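Cystathionine gamma-synthase (PDB 6LD9) probably catalyses pyridoxal phosphate-dependent synthesis of cystathionine from cysteine and an activated homoserine in the methionine pathway, and is captured here with cystathionine joined to the cofactor. Local coordinates at residues Met311-Glu316 and Gly369-Ser374; Asn159-Ile164 and Gln285-Gly290; Asp110-Ser115 and Met351-Met356. The protein carries 2 engineered substitutions. All coordinates share one frame; numbering follows the deposited sequence.

In the fold
Each of the three contacts includes a residue of the pocket that holds the cofactor-cystathionine adduct E9U: Tyr112 and Thr352 in contact 3, Asn159 in contact 2, Arg372 in contact 1. Contacts 1 and 2 lie with centres about 10 Å apart and share the smaller sheet, in which strands 310-315 and 283-287 are neighbours; Ser312 OG also meets Pro160 O at 2.6 Å, a probable hydrogen bond. Contact 3 has its centre about 16 Å from each of the others. A salt bridge from Arg163 NH2 to Asp110 OD2, 3.2 Å long, ties it to contact 2, while Thr352 touches Arg372 of contact 1.

Contact 1 (Met311-Glu316 and Gly369-Ser374); sequences MSFELE and GLLRLS. With E9U ((2~{S})-4-[(2~{R})-2-azanyl-3-oxidanyl-3-oxidanylidene-propyl]sulfanyl-2-[(~{E})-[2-methyl-3-oxidanyl-5-(phosphonooxymethyl)pyridin-4-yl]methylideneamino]butanoic acid), chain G.
Met311 with Leu373, and Phe313 with Leu371, are hydrogen-bonded pairs of an antiparallel ladder, each exchanging two backbone bonds. The segments of strands 311-315 and 370-374 approach to 4.6 Å between axes, with 151° between their directions. Ser312 and Arg372 form the non-hydrogen-bonded pair between them.

The side chain of Arg372 can be followed from this ladder to the ligand. Arg372 CB lies 4.2 Å from Ser312 CB, on the same face of the sheet. Arg372 CG passes 4.0 Å from the carbonyl oxygen Met311 O. The chain is extended through chi1 and chi2, then bends at chi3 (69°), which brings the guanidinium to the carboxylate next to the imine nitrogen of E9U. NH1 of Arg372 donates to E9U O at 2.9 Å, and NH2 of Arg372 donates to E9U OT, also at 2.9 Å. Both bonds are nearly straight, and the carboxylate carbon lies in the guanidinium plane, at its edge. With one nitrogen for each oxygen, the pair should restrain rotation of the carboxylate and probably balances its charge.

The other face is apolar. Phe313 CG sits between its own backbone N and carbonyl carbon (chi1 77°), a torsion that folds the ring across the neighbouring strand. Leu371 CB comes over one ring face in a CH-pi contact, 4.2 Å from the centroid of the Phe313 ring, while Leu373 CD1 approaches Phe313 CE1 obliquely at 3.8 Å. Helix 318-326 packs on Leu371 through Val322 and Phe325.

A paired hydrogen bond from a strand-borne arginine of the smaller, C-terminal domain to the substrate carboxylate recurs in many fold type I pyridoxal phosphate enzymes, the aspartate aminotransferase fold.

Contact 2 (Asn159-Ile164 and Gln285-Gly290); sequences NPLLRI and QVYFPG. With E9U ((2~{S})-4-[(2~{R})-2-azanyl-3-oxidanyl-3-oxidanylidene-propyl]sulfanyl-2-[(~{E})-[2-methyl-3-oxidanyl-5-(phosphonooxymethyl)pyridin-4-yl]methylideneamino]butanoic acid), chain G.
Leu161, Leu162 and Ile164 rest on Tyr287 and Pro289, joining the two domains of the fold type I architecture: residues 159-164 are in a loop after strand 151-155 of the large seven-stranded sheet, and residues 285-290 leave the smaller sheet at its outermost strand, 283-287. No hydrogen bond links the two segments, and the contact is made mostly by apolar side chains.

The segment 159-164 starts at the ligand pocket with Asn159, and a cis peptide bond then leads into Pro160, which packs on Leu370 and Arg372. Leu161 comes next. Its side chain lies alongside that of Tyr287, pointing the same way, and CD2 sits over the centre of the tyrosine ring, 3.8 Å from the centroid and 8° off the normal, in a CH-pi contact. The backbone joins in, with Leu161 O 3.5 Å from Tyr287 CB. The phenol end reaches beyond the loop, where Tyr287 OH is hydrogen-bonded to Glu314 OE2.

At Leu162 the backbone enters the left-handed helical region (phi 55°), and its CB points toward the partner segment. The side chain crosses the Pro289 ring at about a right angle, with Leu162 CB 3.9 Å from Pro289 CD, while its CD2 branch lies 3.9 Å from Tyr287 O. Two residues later Ile164 reaches the same proline from further along the loop: its terminal CD1 touches Pro289 CG at 3.9 Å and Pro289 CB at 4.0 Å.

Contact 3 (Asp110-Ser115 and Met351-Met356); sequences DAYGGS and MTHAAM. With E9U ((2~{S})-4-[(2~{R})-2-azanyl-3-oxidanyl-3-oxidanylidene-propyl]sulfanyl-2-[(~{E})-[2-methyl-3-oxidanyl-5-(phosphonooxymethyl)pyridin-4-yl]methylideneamino]butanoic acid), chain G.
Gly113 and His353 bring the two backbones together, their CA atoms 4.5 Å apart. Packing without hydrogen bonds makes up the whole interface between 110-115 and 351-356. The amide nitrogen Gly113 N lies over one face of the His353 imidazole, 3.6 Å from its ND1. Gly113 has no side chain, and this leaves its CA in direct contact with Met356, whose CG, anti to its own carbonyl carbon (chi1 -68°), stands 3.7 Å away. Ala355 CB rests more loosely against Gly113 O. At the edge of the Tyr112 ring, near its plane, is His353 NE2, and Tyr112 CE1 lies 3.5 Å from the carbonyl oxygen Thr352 O.

Polar bonds lie within the loop 351-356 or lead out of the contact. Two overlapping type I turns, Met351 to Ala354 and His353 to Met356, curl the loop. Inside the second, His353 ND1 makes a weak hydrogen bond to Met356 SD at 3.5 Å. Tyr112, at the N-cap position of helix 113-124, gives its backbone N to Glu155, and its OH is hydrogen-bonded to Arg59 of the second subunit.

Tyr112 is the aromatic residue that covers the cofactor ring, as is usual in fold type I pyridoxal phosphate enzymes. With CG anti to the backbone N (chi1 167°), the ring lies over the ligand, CD2 of Tyr112 being 3.5 Å from E9U C4. Gly114 N sits over the centre of the face turned away from the ligand.

Contacts with the amino acid part of the ligand come from both segments. Tyr112 OH is 3.2 Å from E9U CB. The Thr352 methyl CG2 stands 3.3 Å from OT of the E9U carboxylate beside the imine.

Contact 1 (Met311-Glu316 and Gly369-Ser374)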
# COMPACT_ATOMS: atom_id res chain seq x y z
N MET C 311 27.61 13.79 9.39
CA MET C 311 28.60 14.66 10.01
C MET C 311 27.89 15.74 10.82
O MET C 311 26.82 16.14 10.47
CB MET C 311 29.54 15.26 8.96
CG MET C 311 28.87 16.05 7.88
SD MET C 311 30.12 16.73 6.71
CE MET C 311 30.22 15.32 5.61
N SER C 312 28.57 16.29 11.83
CA SER C 312 28.09 17.53 12.46
C SER C 312 29.22 18.56 12.49
O SER C 312 30.27 18.29 11.99
CB SER C 312 27.46 17.23 13.76
OG SER C 312 28.38 16.51 14.49
N PHE C 313 28.88 19.77 12.83
CA PHE C 313 29.81 20.92 12.75
C PHE C 313 29.24 22.12 13.55
O PHE C 313 27.98 22.23 13.90
CB PHE C 313 30.11 21.22 11.28
CG PHE C 313 28.99 21.94 10.58
CD1 PHE C 313 27.93 21.23 10.04
CD2 PHE C 313 28.98 23.33 10.51
CE1 PHE C 313 26.88 21.88 9.42
CE2 PHE C 313 27.93 23.97 9.88
CZ PHE C 313 26.87 23.25 9.38
N GLU C 314 30.19 22.95 13.96
CA GLU C 314 29.94 24.13 14.84
C GLU C 314 30.43 25.29 14.00
O GLU C 314 31.52 25.22 13.47
CB GLU C 314 30.72 24.07 16.18
CG GLU C 314 29.93 23.65 17.44
CD GLU C 314 30.64 22.68 18.42
OE1 GLU C 314 29.95 22.11 19.30
OE2 GLU C 314 31.91 22.47 18.33
N LEU C 315 29.60 26.29 13.91
CA LEU C 315 29.81 27.53 13.17
C LEU C 315 30.43 28.57 14.09
O LEU C 315 30.18 28.52 15.28
CB LEU C 315 28.42 27.94 12.74
CG LEU C 315 28.16 28.16 11.27
CD1 LEU C 315 29.01 27.26 10.42
CD2 LEU C 315 26.72 27.93 11.01
N GLU C 316 31.22 29.49 13.54
CA GLU C 316 31.62 30.76 14.21
C GLU C 316 30.35 31.62 14.28
O GLU C 316 29.61 31.61 13.31
CB GLU C 316 32.73 31.40 13.34
CG GLU C 316 34.03 31.79 14.06
CD GLU C 316 34.70 30.79 15.00
OE1 GLU C 316 35.06 29.63 14.60
OE2 GLU C 316 34.89 31.19 16.16
N GLY C 369 25.25 24.96 19.77
CA GLY C 369 25.49 25.48 18.41
C GLY C 369 25.73 24.36 17.37
O GLY C 369 26.17 24.62 16.25
N LEU C 370 25.55 23.11 17.76
CA LEU C 370 25.87 21.97 16.85
C LEU C 370 24.72 21.80 15.83
O LEU C 370 23.50 21.76 16.23
CB LEU C 370 26.14 20.72 17.69
CG LEU C 370 26.69 19.52 16.94
CD1 LEU C 370 28.14 19.74 16.58
CD2 LEU C 370 26.50 18.20 17.73
N LEU C 371 25.12 21.76 14.55
CA LEU C 371 24.32 21.33 13.36
C LEU C 371 24.83 19.98 12.84
O LEU C 371 26.03 19.76 12.84
CB LEU C 371 24.48 22.41 12.31
CG LEU C 371 23.89 23.75 12.72
CD1 LEU C 371 24.07 24.76 11.60
CD2 LEU C 371 22.42 23.57 13.08
N ARG C 372 23.90 19.09 12.52
CA ARG C 372 24.10 17.72 12.05
C ARG C 372 23.57 17.62 10.60
O ARG C 372 22.40 17.89 10.37
CB ARG C 372 23.33 16.78 12.97
CG ARG C 372 23.72 15.34 12.80
CD ARG C 372 22.85 14.35 13.50
NE ARG C 372 21.54 14.31 12.90
CZ ARG C 372 20.53 13.59 13.38
NH1 ARG C 372 20.67 12.85 14.46
NH2 ARG C 372 19.37 13.57 12.76
N LEU C 373 24.39 17.16 9.67
CA LEU C 373 23.97 16.91 8.27
C LEU C 373 23.81 15.43 8.06
O LEU C 373 24.65 14.67 8.51
CB LEU C 373 25.03 17.46 7.33
CG LEU C 373 25.34 18.92 7.55
CD1 LEU C 373 26.45 19.31 6.65
CD2 LEU C 373 24.11 19.78 7.30
N SER C 374 22.69 15.07 7.47
CA SER C 374 22.50 13.76 6.82
C SER C 374 22.66 14.06 5.33
O SER C 374 21.76 14.75 4.74
CB SER C 374 21.19 13.09 7.16
OG SER C 374 21.05 11.84 6.47
N1 E9U G . 19.29 4.33 17.24
C2 E9U G . 19.88 5.46 16.69
C3 E9U G . 19.08 6.58 16.19
N E9U G . 17.37 8.71 15.40
CA E9U G . 16.58 9.83 14.84
C E9U G . 17.55 10.96 14.62
O E9U G . 18.61 10.98 15.33
CB E9U G . 15.44 10.15 15.80
CG E9U G . 14.83 11.48 15.65
SD E9U G . 14.29 12.19 17.17
CE E9U G . 12.68 11.59 17.66
CZ E9U G . 11.49 12.25 18.40
CH E9U G . 11.36 11.62 19.75
NH E9U G . 11.20 13.69 18.38
C2A E9U G . 21.38 5.54 16.56
C4 E9U G . 17.64 6.49 16.31
C4A E9U G . 16.82 7.62 15.84
C5 E9U G . 17.12 5.23 16.88
C5A E9U G . 15.68 4.97 17.04
C6 E9U G . 18.00 4.21 17.32
O1P E9U G . 13.34 6.35 15.36
O2P E9U G . 13.33 4.08 14.24
O3 E9U G . 19.64 7.68 15.70
O3P E9U G . 12.70 4.24 16.62
O4P E9U G . 15.10 4.47 15.82
OT E9U G . 17.26 11.88 13.79
OX1 E9U G . 10.94 12.21 20.72
OX2 E9U G . 11.63 10.44 19.88
P E9U G . 13.51 4.85 15.51

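Contact 2 (Asn159-Ile164 and Gln285-Gly290)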
# COMPACT_ATOMS: atom_id res chain seq x y z
N ASN C 159 25.78 9.33 17.69
CA ASN C 159 24.85 10.35 17.18
C ASN C 159 24.78 11.42 18.25
O ASN C 159 24.19 11.14 19.27
CB ASN C 159 23.50 9.68 16.96
CG ASN C 159 22.37 10.60 16.55
OD1 ASN C 159 21.24 10.09 16.40
ND2 ASN C 159 22.66 11.90 16.33
N PRO C 160 25.20 12.69 18.03
CA PRO C 160 25.61 13.22 16.73
C PRO C 160 27.05 13.72 16.58
O PRO C 160 27.34 14.38 15.61
CB PRO C 160 24.76 14.49 16.76
CG PRO C 160 25.08 15.05 18.16
CD PRO C 160 25.08 13.79 19.02
N LEU C 161 27.95 13.36 17.49
CA LEU C 161 29.37 13.79 17.41
C LEU C 161 30.32 12.80 16.70
O LEU C 161 31.50 13.12 16.57
CB LEU C 161 29.79 14.04 18.84
CG LEU C 161 29.20 15.34 19.37
CD1 LEU C 161 29.19 15.32 20.89
CD2 LEU C 161 29.97 16.54 18.81
N LEU C 162 29.81 11.70 16.18
CA LEU C 162 30.55 10.68 15.38
C LEU C 162 31.79 10.17 16.15
O LEU C 162 32.83 10.02 15.55
CB LEU C 162 30.92 11.33 14.04
CG LEU C 162 29.82 11.55 13.02
CD1 LEU C 162 29.09 10.28 12.71
CD2 LEU C 162 28.83 12.58 13.45
N ARG C 163 31.71 9.97 17.46
CA ARG C 163 32.80 9.35 18.25
C ARG C 163 32.86 7.87 17.88
O ARG C 163 31.84 7.27 17.66
CB ARG C 163 32.66 9.70 19.75
CG ARG C 163 33.06 11.16 20.00
CD ARG C 163 33.68 11.55 21.37
NE ARG C 163 32.47 11.64 22.15
CZ ARG C 163 31.86 12.73 22.60
NH1 ARG C 163 32.39 13.93 22.58
NH2 ARG C 163 30.67 12.59 23.14
N ILE C 164 34.04 7.33 17.71
CA ILE C 164 34.28 5.95 17.23
C ILE C 164 34.62 5.08 18.42
O ILE C 164 35.46 5.46 19.22
CB ILE C 164 35.35 5.94 16.12
CG1 ILE C 164 35.09 6.95 15.00
CG2 ILE C 164 35.49 4.57 15.51
CD1 ILE C 164 33.79 6.74 14.21
N GLN C 285 34.61 23.74 14.16
CA GLN C 285 34.87 22.28 14.31
C GLN C 285 33.96 21.53 13.31
O GLN C 285 32.77 21.94 13.12
CB GLN C 285 34.72 21.87 15.79
CG GLN C 285 35.56 20.65 16.23
CD GLN C 285 36.96 20.67 15.67
OE1 GLN C 285 37.79 21.43 16.16
NE2 GLN C 285 37.22 19.92 14.60
N VAL C 286 34.54 20.53 12.62
CA VAL C 286 33.79 19.51 11.85
C VAL C 286 33.97 18.16 12.54
O VAL C 286 35.09 17.84 12.83
CB VAL C 286 34.24 19.44 10.37
CG1 VAL C 286 33.53 18.35 9.57
CG2 VAL C 286 34.03 20.76 9.68
N TYR C 287 32.92 17.37 12.69
CA TYR C 287 33.06 15.99 13.18
C TYR C 287 32.63 15.07 12.06
O TYR C 287 31.40 14.98 11.74
CB TYR C 287 32.20 15.75 14.40
CG TYR C 287 32.41 16.79 15.47
CD1 TYR C 287 31.65 17.93 15.45
CD2 TYR C 287 33.39 16.63 16.45
CE1 TYR C 287 31.84 18.90 16.41
CE2 TYR C 287 33.63 17.62 17.38
CZ TYR C 287 32.81 18.74 17.39
OH TYR C 287 33.00 19.75 18.27
N PHE C 288 33.61 14.38 11.52
CA PHE C 288 33.43 13.43 10.40
C PHE C 288 34.57 12.45 10.44
O PHE C 288 35.73 12.82 10.26
CB PHE C 288 33.40 14.15 9.06
CG PHE C 288 33.15 13.21 7.93
CD1 PHE C 288 31.97 12.51 7.85
CD2 PHE C 288 34.11 13.00 6.92
CE1 PHE C 288 31.74 11.62 6.80
CE2 PHE C 288 33.85 12.14 5.86
CZ PHE C 288 32.69 11.42 5.81
N PRO C 289 34.25 11.18 10.65
CA PRO C 289 35.28 10.16 10.76
C PRO C 289 36.24 10.11 9.56
O PRO C 289 37.32 9.61 9.72
CB PRO C 289 34.48 8.87 10.86
CG PRO C 289 33.14 9.29 11.38
CD PRO C 289 32.90 10.63 10.73
N GLY C 290 35.83 10.58 8.38
CA GLY C 290 36.72 10.45 7.21
C GLY C 290 37.86 11.47 7.15
O GLY C 290 38.75 11.27 6.35
N1 E9U G . 19.29 4.33 17.24
C2 E9U G . 19.88 5.46 16.69
C3 E9U G . 19.08 6.58 16.19
N E9U G . 17.37 8.71 15.40
CA E9U G . 16.58 9.83 14.84
C E9U G . 17.55 10.96 14.62
O E9U G . 18.61 10.98 15.33
CB E9U G . 15.44 10.15 15.80
CG E9U G . 14.83 11.48 15.65
SD E9U G . 14.29 12.19 17.17
CE E9U G . 12.68 11.59 17.66
CZ E9U G . 11.49 12.25 18.40
CH E9U G . 11.36 11.62 19.75
NH E9U G . 11.20 13.69 18.38
C2A E9U G . 21.38 5.54 16.56
C4 E9U G . 17.64 6.49 16.31
C4A E9U G . 16.82 7.62 15.84
C5 E9U G . 17.12 5.23 16.88
C5A E9U G . 15.68 4.97 17.04
C6 E9U G . 18.00 4.21 17.32
O1P E9U G . 13.34 6.35 15.36
O2P E9U G . 13.33 4.08 14.24
O3 E9U G . 19.64 7.68 15.70
O3P E9U G . 12.70 4.24 16.62
O4P E9U G . 15.10 4.47 15.82
OT E9U G . 17.26 11.88 13.79
OX1 E9U G . 10.94 12.21 20.72
OX2 E9U G . 11.63 10.44 19.88
P E9U G . 13.51 4.85 15.51

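Contact 3 (Asp110-Ser115 and Met351-Met356)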
# COMPACT_ATOMS: atom_id res chain seq x y z
N ASP C 110 27.12 9.20 25.12
CA ASP C 110 26.73 10.04 23.95
C ASP C 110 25.81 9.28 22.99
O ASP C 110 25.74 9.65 21.78
CB ASP C 110 27.99 10.48 23.24
CG ASP C 110 28.85 9.41 22.57
OD1 ASP C 110 28.69 8.18 22.80
OD2 ASP C 110 29.75 9.86 21.83
N ALA C 111 25.12 8.25 23.47
CA ALA C 111 24.01 7.58 22.75
C ALA C 111 22.89 8.58 22.31
O ALA C 111 22.73 9.67 22.93
CB ALA C 111 23.48 6.46 23.61
N TYR C 112 22.20 8.25 21.21
CA TYR C 112 20.94 8.87 20.73
C TYR C 112 20.08 9.20 21.95
O TYR C 112 19.92 8.33 22.82
CB TYR C 112 20.25 7.91 19.75
CG TYR C 112 18.84 8.27 19.44
CD1 TYR C 112 18.52 9.56 19.01
CD2 TYR C 112 17.80 7.37 19.68
CE1 TYR C 112 17.20 9.94 18.80
CE2 TYR C 112 16.47 7.74 19.47
CZ TYR C 112 16.18 9.02 19.01
OH TYR C 112 14.89 9.41 18.86
N GLY C 113 19.58 10.44 22.02
CA GLY C 113 18.75 10.94 23.14
C GLY C 113 17.48 10.11 23.38
O GLY C 113 17.07 9.99 24.54
N GLY C 114 16.95 9.46 22.35
CA GLY C 114 15.86 8.49 22.53
C GLY C 114 16.30 7.28 23.32
O GLY C 114 15.52 6.79 24.18
N SER C 115 17.48 6.74 23.04
CA SER C 115 18.03 5.61 23.83
C SER C 115 18.20 6.03 25.30
O SER C 115 17.76 5.29 26.21
CB SER C 115 19.32 5.16 23.25
OG SER C 115 19.23 4.88 21.85
N MET C 351 16.11 19.39 18.94
CA MET C 351 15.34 18.43 18.07
C MET C 351 15.62 16.99 18.54
O MET C 351 14.91 16.49 19.43
CB MET C 351 15.65 18.63 16.55
CG MET C 351 15.25 20.03 16.00
SD MET C 351 15.99 20.61 14.42
CE MET C 351 15.10 19.41 13.42
N THR C 352 16.66 16.34 18.04
CA THR C 352 16.84 14.88 18.15
C THR C 352 17.25 14.49 19.57
O THR C 352 17.16 13.29 19.91
CB THR C 352 17.89 14.46 17.10
OG1 THR C 352 19.04 15.27 17.38
CG2 THR C 352 17.40 14.64 15.67
N HIS C 353 17.83 15.44 20.32
CA HIS C 353 18.43 15.20 21.66
C HIS C 353 17.73 16.13 22.66
O HIS C 353 18.31 16.33 23.72
CB HIS C 353 19.96 15.33 21.59
CG HIS C 353 20.61 14.29 20.75
ND1 HIS C 353 21.47 13.35 21.27
CD2 HIS C 353 20.53 14.04 19.42
CE1 HIS C 353 21.89 12.55 20.31
NE2 HIS C 353 21.34 12.97 19.15
N ALA C 354 16.52 16.63 22.34
CA ALA C 354 15.70 17.49 23.24
C ALA C 354 15.14 16.65 24.42
O ALA C 354 15.07 17.17 25.53
CB ALA C 354 14.63 18.18 22.46
N ALA C 355 14.97 15.35 24.22
CA ALA C 355 14.58 14.36 25.26
C ALA C 355 15.64 14.29 26.39
O ALA C 355 15.29 13.88 27.49
CB ALA C 355 14.41 13.01 24.59
N MET C 356 16.90 14.65 26.13
CA MET C 356 17.97 14.59 27.16
C MET C 356 17.84 15.84 28.03
O MET C 356 17.25 16.84 27.59
CB MET C 356 19.39 14.53 26.54
CG MET C 356 19.72 13.25 25.81
SD MET C 356 21.27 13.22 24.79
CE MET C 356 22.48 12.69 26.00
N1 E9U G . 19.29 4.33 17.24
C2 E9U G . 19.88 5.46 16.69
C3 E9U G . 19.08 6.58 16.19
N E9U G . 17.37 8.71 15.40
CA E9U G . 16.58 9.83 14.84
C E9U G . 17.55 10.96 14.62
O E9U G . 18.61 10.98 15.33
CB E9U G . 15.44 10.15 15.80
CG E9U G . 14.83 11.48 15.65
SD E9U G . 14.29 12.19 17.17
CE E9U G . 12.68 11.59 17.66
CZ E9U G . 11.49 12.25 18.40
CH E9U G . 11.36 11.62 19.75
NH E9U G . 11.20 13.69 18.38
C2A E9U G . 21.38 5.54 16.56
C4 E9U G . 17.64 6.49 16.31
C4A E9U G . 16.82 7.62 15.84
C5 E9U G . 17.12 5.23 16.88
C5A E9U G . 15.68 4.97 17.04
C6 E9U G . 18.00 4.21 17.32
O1P E9U G . 13.34 6.35 15.36
O2P E9U G . 13.33 4.08 14.24
O3 E9U G . 19.64 7.68 15.70
O3P E9U G . 12.70 4.24 16.62
O4P E9U G . 15.10 4.47 15.82
OT E9U G . 17.26 11.88 13.79
OX1 E9U G . 10.94 12.21 20.72
OX2 E9U G . 11.63 10.44 19.88
P E9U G . 13.51 4.85 15.51